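Local coordinates for protein pectate lyase 1 (Juniperus ashei, PDB 1PXZ) that cleaves pectate chains by calcium-dependent elimination, though with low activity, and is a major allergen of cedar pollen, at residues 227-232 with 249-254; 243-248 with 266-271. One frame throughout, in Å; residues are numbered along the deposited sequence.

Contact 1: residues 227-232 with 249-254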
loop_
_atom_site.group_PDB
_atom_site.type_symbol
_atom_site.label_atom_id
_atom_site.label_comp_id
_atom_site.label_asym_id
_atom_site.label_seq_id
_atom_site.Cartn_x
_atom_site.Cartn_y
_atom_site.Cartn_z
ATOM N N GLY A 227 10.650 9.823 -4.683
ATOM C CA GLY A 227 10.552 10.892 -5.665
ATOM C C GLY A 227 9.244 11.647 -5.614
ATOM O O GLY A 227 9.245 12.868 -5.432
ATOM N N GLN A 228 8.122 10.953 -5.811
ATOM C CA GLN A 228 6.830 11.652 -5.833
ATOM C C GLN A 228 5.682 10.654 -5.807
ATOM O O GLN A 228 5.934 9.439 -5.652
ATOM C CB GLN A 228 6.796 12.532 -7.081
ATOM C CG GLN A 228 6.720 11.743 -8.377
ATOM C CD GLN A 228 8.043 11.575 -9.085
ATOM O OE1 GLN A 228 8.142 10.948 -10.142
ATOM N NE2 GLN A 228 9.120 12.132 -8.555
ATOM N N ARG A 229 4.433 11.085 -5.932
ATOM C CA ARG A 229 3.260 10.220 -5.894
ATOM C C ARG A 229 3.078 9.548 -4.543
ATOM O O ARG A 229 3.103 8.315 -4.401
ATOM C CB ARG A 229 3.350 9.124 -6.951
ATOM C CG ARG A 229 3.445 9.675 -8.376
ATOM C CD ARG A 229 3.355 8.517 -9.364
ATOM N NE ARG A 229 3.326 8.994 -10.748
ATOM C CZ ARG A 229 3.111 8.177 -11.774
ATOM N NH1 ARG A 229 2.920 6.884 -11.534
ATOM N NH2 ARG A 229 3.093 8.681 -12.996
ATOM N N MET A 230 2.876 10.350 -3.501
ATOM C CA MET A 230 2.811 9.777 -2.156
ATOM C C MET A 230 1.604 10.252 -1.367
ATOM O O MET A 230 1.745 10.817 -0.280
ATOM C CB MET A 230 4.097 10.119 -1.371
ATOM C CG MET A 230 5.312 9.451 -2.043
ATOM S SD MET A 230 6.829 9.908 -1.189
ATOM C CE MET A 230 7.407 11.264 -2.204
ATOM N N PRO A 231 0.389 10.040 -1.833
ATOM C CA PRO A 231 0.059 9.401 -3.097
ATOM C C PRO A 231 -0.159 10.368 -4.248
ATOM O O PRO A 231 -0.250 11.574 -4.051
ATOM C CB PRO A 231 -1.308 8.769 -2.757
ATOM C CG PRO A 231 -1.939 9.826 -1.907
ATOM C CD PRO A 231 -0.830 10.408 -1.069
ATOM N N ARG A 232 -0.279 9.807 -5.447
ATOM C CA ARG A 232 -0.912 10.488 -6.575
ATOM C C ARG A 232 -2.294 9.831 -6.743
ATOM O O ARG A 232 -2.365 8.628 -6.998
ATOM C CB ARG A 232 -0.127 10.423 -7.877
ATOM C CG ARG A 232 -0.740 11.270 -9.006
ATOM C CD ARG A 232 -0.436 10.658 -10.360
ATOM N NE ARG A 232 -0.668 11.583 -11.463
ATOM C CZ ARG A 232 -1.864 11.882 -11.965
ATOM N NH1 ARG A 232 -2.974 11.334 -11.479
ATOM N NH2 ARG A 232 -1.987 12.738 -12.973
ATOM N N ASN A 249 11.284 14.634 -4.422
ATOM C CA ASN A 249 12.032 15.119 -5.581
ATOM C C ASN A 249 11.224 16.094 -6.421
ATOM O O ASN A 249 11.838 17.030 -6.944
ATOM C CB ASN A 249 12.453 13.979 -6.517
ATOM C CG ASN A 249 13.439 14.403 -7.588
ATOM O OD1 ASN A 249 13.295 14.110 -8.780
ATOM N ND2 ASN A 249 14.488 15.114 -7.178
ATOM N N ILE A 250 9.918 15.839 -6.562
ATOM C CA ILE A 250 9.081 16.703 -7.388
ATOM C C ILE A 250 7.973 17.324 -6.540
ATOM O O ILE A 250 7.870 18.551 -6.433
ATOM C CB ILE A 250 8.482 15.945 -8.582
ATOM C CG1 ILE A 250 9.554 15.292 -9.474
ATOM C CG2 ILE A 250 7.578 16.850 -9.401
ATOM C CD1 ILE A 250 8.951 14.406 -10.548
ATOM N N TYR A 251 7.162 16.463 -5.939
ATOM C CA TYR A 251 6.154 16.841 -4.970
ATOM C C TYR A 251 5.880 15.650 -4.054
ATOM O O TYR A 251 6.368 14.558 -4.345
ATOM C CB TYR A 251 4.824 17.224 -5.633
ATOM C CG TYR A 251 4.209 16.088 -6.427
ATOM C CD1 TYR A 251 4.645 15.846 -7.723
ATOM C CD2 TYR A 251 3.218 15.249 -5.913
ATOM C CE1 TYR A 251 4.115 14.813 -8.487
ATOM C CE2 TYR A 251 2.685 14.216 -6.659
ATOM C CZ TYR A 251 3.139 14.010 -7.946
ATOM O OH TYR A 251 2.593 12.980 -8.682
ATOM N N ALA A 252 5.029 15.884 -3.051
ATOM C CA ALA A 252 4.677 14.762 -2.180
ATOM C C ALA A 252 3.299 14.196 -2.481
ATOM O O ALA A 252 3.159 12.991 -2.669
ATOM C CB ALA A 252 4.737 15.144 -0.709
ATOM N N ILE A 253 2.300 15.063 -2.456
ATOM C CA ILE A 253 0.915 14.618 -2.630
ATOM C C ILE A 253 0.335 15.253 -3.873
ATOM O O ILE A 253 0.460 16.469 -4.058
ATOM C CB ILE A 253 0.081 14.986 -1.395
ATOM C CG1 ILE A 253 0.593 14.269 -0.145
ATOM C CG2 ILE A 253 -1.401 14.703 -1.608
ATOM C CD1 ILE A 253 -0.054 14.738 1.132
ATOM N N GLY A 254 -0.295 14.471 -4.752
ATOM C CA GLY A 254 -0.808 15.175 -5.947
ATOM C C GLY A 254 -1.942 14.385 -6.567
ATOM O O GLY A 254 -2.391 13.367 -6.025
HETATM O O HOH W 1 3.280 12.417 -11.307
#
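The side chains of Y251 and Q228 cross nearly at right angles, ring and amide planes 35° apart, with CB of Q228 over one ring face, 4.0 Å from the centroid, and the backbone N of I253 in plane at the ring edge. A water lies in the plane of both the Y251 ring and the R229 guanidinium, 2.8 Å from Y251 OH, so it links the hydroxyl to R229 NE, weakly on the arginine side. Y251 OH ends beside the aliphatic chains of R229 and R232, 3.4 Å from CG of R229. The ring reaches them because its CG stands between the backbone N and the carbonyl carbon (chi1 61°). Q228 bends at chi2 (-99°), which brings its amide end against CD1 of I250. Backbone bonds join the two segments: G227 O accepts from N249 N and I250 N, M230 N gives to A252 O at 2.8 Å, and after the cis peptide before P231, G254 N reaches P231 O at 3.0 Å. Successive coils make the parallel beta-helix of the polysaccharide lyase 1 family, here at the predicted active-site arginine, R229, whose side chain is about 6 Å from that of D177, a probable calcium ligand.

Contact 2: residues 243-248 with 266-271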
loop_
_atom_site.group_PDB
_atom_site.type_symbol
_atom_site.label_atom_id
_atom_site.label_comp_id
_atom_site.label_asym_id
_atom_site.label_seq_id
_atom_site.Cartn_x
_atom_site.Cartn_y
_atom_site.Cartn_z
ATOM N N ASN A 243 1.544 10.310 8.520
ATOM C CA ASN A 243 2.714 9.787 7.812
ATOM C C ASN A 243 3.901 10.735 7.968
ATOM O O ASN A 243 3.684 11.915 8.227
ATOM C CB ASN A 243 2.415 9.635 6.327
ATOM C CG ASN A 243 1.125 8.904 6.013
ATOM O OD1 ASN A 243 0.051 9.474 5.795
ATOM N ND2 ASN A 243 1.266 7.585 5.967
ATOM N N ASN A 244 5.122 10.248 7.788
ATOM C CA ASN A 244 6.333 11.068 7.929
ATOM C C ASN A 244 7.041 11.202 6.598
ATOM O O ASN A 244 7.352 10.187 5.953
ATOM C CB ASN A 244 7.234 10.407 8.975
ATOM C CG ASN A 244 8.324 11.296 9.521
ATOM O OD1 ASN A 244 8.159 12.513 9.625
ATOM N ND2 ASN A 244 9.466 10.723 9.887
ATOM N N TYR A 245 7.310 12.416 6.117
ATOM C CA TYR A 245 7.879 12.596 4.798
ATOM C C TYR A 245 9.285 13.213 4.881
ATOM O O TYR A 245 9.426 14.317 5.400
ATOM C CB TYR A 245 7.022 13.500 3.903
ATOM C CG TYR A 245 5.668 12.991 3.471
ATOM C CD1 TYR A 245 4.619 13.010 4.409
ATOM C CD2 TYR A 245 5.412 12.513 2.198
ATOM C CE1 TYR A 245 3.369 12.553 4.039
ATOM C CE2 TYR A 245 4.154 12.056 1.810
ATOM C CZ TYR A 245 3.148 12.088 2.767
ATOM O OH TYR A 245 1.883 11.635 2.438
ATOM N N ASP A 246 10.274 12.509 4.352
ATOM C CA ASP A 246 11.587 13.036 4.021
ATOM C C ASP A 246 11.499 13.893 2.763
ATOM O O ASP A 246 10.490 13.845 2.081
ATOM C CB ASP A 246 12.591 11.904 3.744
ATOM C CG ASP A 246 12.964 11.146 4.998
ATOM O OD1 ASP A 246 13.309 11.806 6.015
ATOM O OD2 ASP A 246 12.928 9.888 4.996
ATOM N N PRO A 247 12.513 14.689 2.439
ATOM C CA PRO A 247 12.497 15.455 1.196
ATOM C C PRO A 247 12.232 14.599 -0.041
ATOM O O PRO A 247 12.960 13.638 -0.273
ATOM C CB PRO A 247 13.916 16.061 1.147
ATOM C CG PRO A 247 14.293 16.194 2.596
ATOM C CD PRO A 247 13.697 14.974 3.278
ATOM N N TRP A 248 11.211 14.996 -0.792
ATOM C CA TRP A 248 10.743 14.443 -2.045
ATOM C C TRP A 248 11.574 15.015 -3.192
ATOM O O TRP A 248 12.444 15.850 -2.900
ATOM C CB TRP A 248 9.266 14.770 -2.303
ATOM C CG TRP A 248 8.903 16.215 -2.049
ATOM C CD1 TRP A 248 8.905 17.244 -2.936
ATOM C CD2 TRP A 248 8.483 16.762 -0.793
ATOM N NE1 TRP A 248 8.512 18.430 -2.324
ATOM C CE2 TRP A 248 8.249 18.139 -1.007
ATOM C CE3 TRP A 248 8.286 16.217 0.479
ATOM C CZ2 TRP A 248 7.824 18.982 0.018
ATOM C CZ3 TRP A 248 7.859 17.058 1.507
ATOM C CH2 TRP A 248 7.638 18.420 1.250
ATOM N N ASN A 266 0.215 14.876 9.111
ATOM C CA ASN A 266 1.451 14.461 8.440
ATOM C C ASN A 266 2.612 15.365 8.823
ATOM O O ASN A 266 2.368 16.493 9.270
ATOM C CB ASN A 266 1.232 14.498 6.922
ATOM C CG ASN A 266 0.167 13.490 6.521
ATOM O OD1 ASN A 266 0.375 12.290 6.743
ATOM N ND2 ASN A 266 -0.932 13.952 5.949
ATOM N N SER A 267 3.846 14.908 8.647
ATOM C CA SER A 267 4.996 15.792 8.862
ATOM C C SER A 267 5.782 15.842 7.552
ATOM O O SER A 267 6.206 14.806 7.023
ATOM C CB SER A 267 5.855 15.309 10.017
ATOM O OG SER A 267 7.060 16.073 10.124
ATOM N N PHE A 268 5.943 17.046 7.002
ATOM C CA PHE A 268 6.544 17.197 5.685
ATOM C C PHE A 268 7.852 17.976 5.817
ATOM O O PHE A 268 7.806 19.119 6.285
ATOM C CB PHE A 268 5.603 17.929 4.735
ATOM C CG PHE A 268 4.212 17.380 4.486
ATOM C CD1 PHE A 268 4.006 16.298 3.633
ATOM C CD2 PHE A 268 3.100 17.953 5.105
ATOM C CE1 PHE A 268 2.713 15.830 3.423
ATOM C CE2 PHE A 268 1.812 17.490 4.890
ATOM C CZ PHE A 268 1.608 16.419 4.025
ATOM N N THR A 269 8.967 17.383 5.426
ATOM C CA THR A 269 10.259 18.085 5.396
ATOM C C THR A 269 10.630 18.369 3.954
ATOM O O THR A 269 10.899 17.455 3.167
ATOM C CB THR A 269 11.343 17.255 6.110
ATOM O OG1 THR A 269 10.957 17.085 7.477
ATOM C CG2 THR A 269 12.675 17.993 6.071
ATOM N N ALA A 270 10.625 19.621 3.512
ATOM C CA ALA A 270 10.877 19.994 2.123
ATOM C C ALA A 270 12.350 19.887 1.733
ATOM O O ALA A 270 13.229 20.011 2.588
ATOM C CB ALA A 270 10.428 21.434 1.807
ATOM N N PRO A 271 12.609 19.654 0.444
ATOM C CA PRO A 271 13.990 19.735 -0.055
ATOM C C PRO A 271 14.445 21.193 0.025
ATOM O O PRO A 271 13.647 22.069 0.369
ATOM C CB PRO A 271 13.925 19.340 -1.517
ATOM C CG PRO A 271 12.520 18.990 -1.803
ATOM C CD PRO A 271 11.661 19.304 -0.608
HETATM O O HOH W 2 9.098 15.194 8.155
#
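N244 pairs with S267 and Y245 with F268 in parallel register, the two segments running 16° apart and linked by S267 N to N243 O, Y245 N to S267 O and T269 N to Y245 O. These are adjacent rungs of the parallel beta-helix, and asparagine lies beside asparagine and aromatic beside aromatic. N243 and N266 run alongside each other in the same direction, and OD1 of N266 accepts the backbone N-H of N243 at 2.9 Å; ND2 of N266 turns to V240 O. Y245 and F268 form the aromatic pair, planes 34° apart, with CE1 of F268 over one face of the tyrosine ring, offset toward its rim. The Y245 ring also stacks with F222 of the preceding turn, so aromatic side chains continue there. Beyond the strands the indole of W248 meets A270 and P271: CD of P271 sits over a face, 3.8 Å from the five-membered-ring centroid, while CB of F268 lies at the edge, 4.0 Å from CZ3. W248 NE1 is bonded to K276 O. N244 ND2 bonds to Q221, and a water lies within hydrogen-bonding distance of N244 OD1, Y245 O, S267 OG and T269 OG1, 2.7 Å from T269 OG1.

The two contacts lie 10 Å apart between centres and interlock along the chain: 227-232, 243-248, 249-254, then 266-271. Segment 249-254 follows 243-248 directly, so the middle of three successive turns takes part in both contacts: 249-254 packs on the turn before it, 243-248 on the turn after. Contact 1 runs into the first residues of strands 232-234 and 253-256, in the row of eight parallel strands; contact 2 joins strands 244-245 and 267-269, in another row of the helix. They touch through the interior, where Y245 OH is 2.8 Å from M230 O, probably hydrogen-bonded, and CD1 of I253 packs 3.7 Å from CZ of F268. The aromatic interior of contact 2 thus adjoins the backbone just after R229.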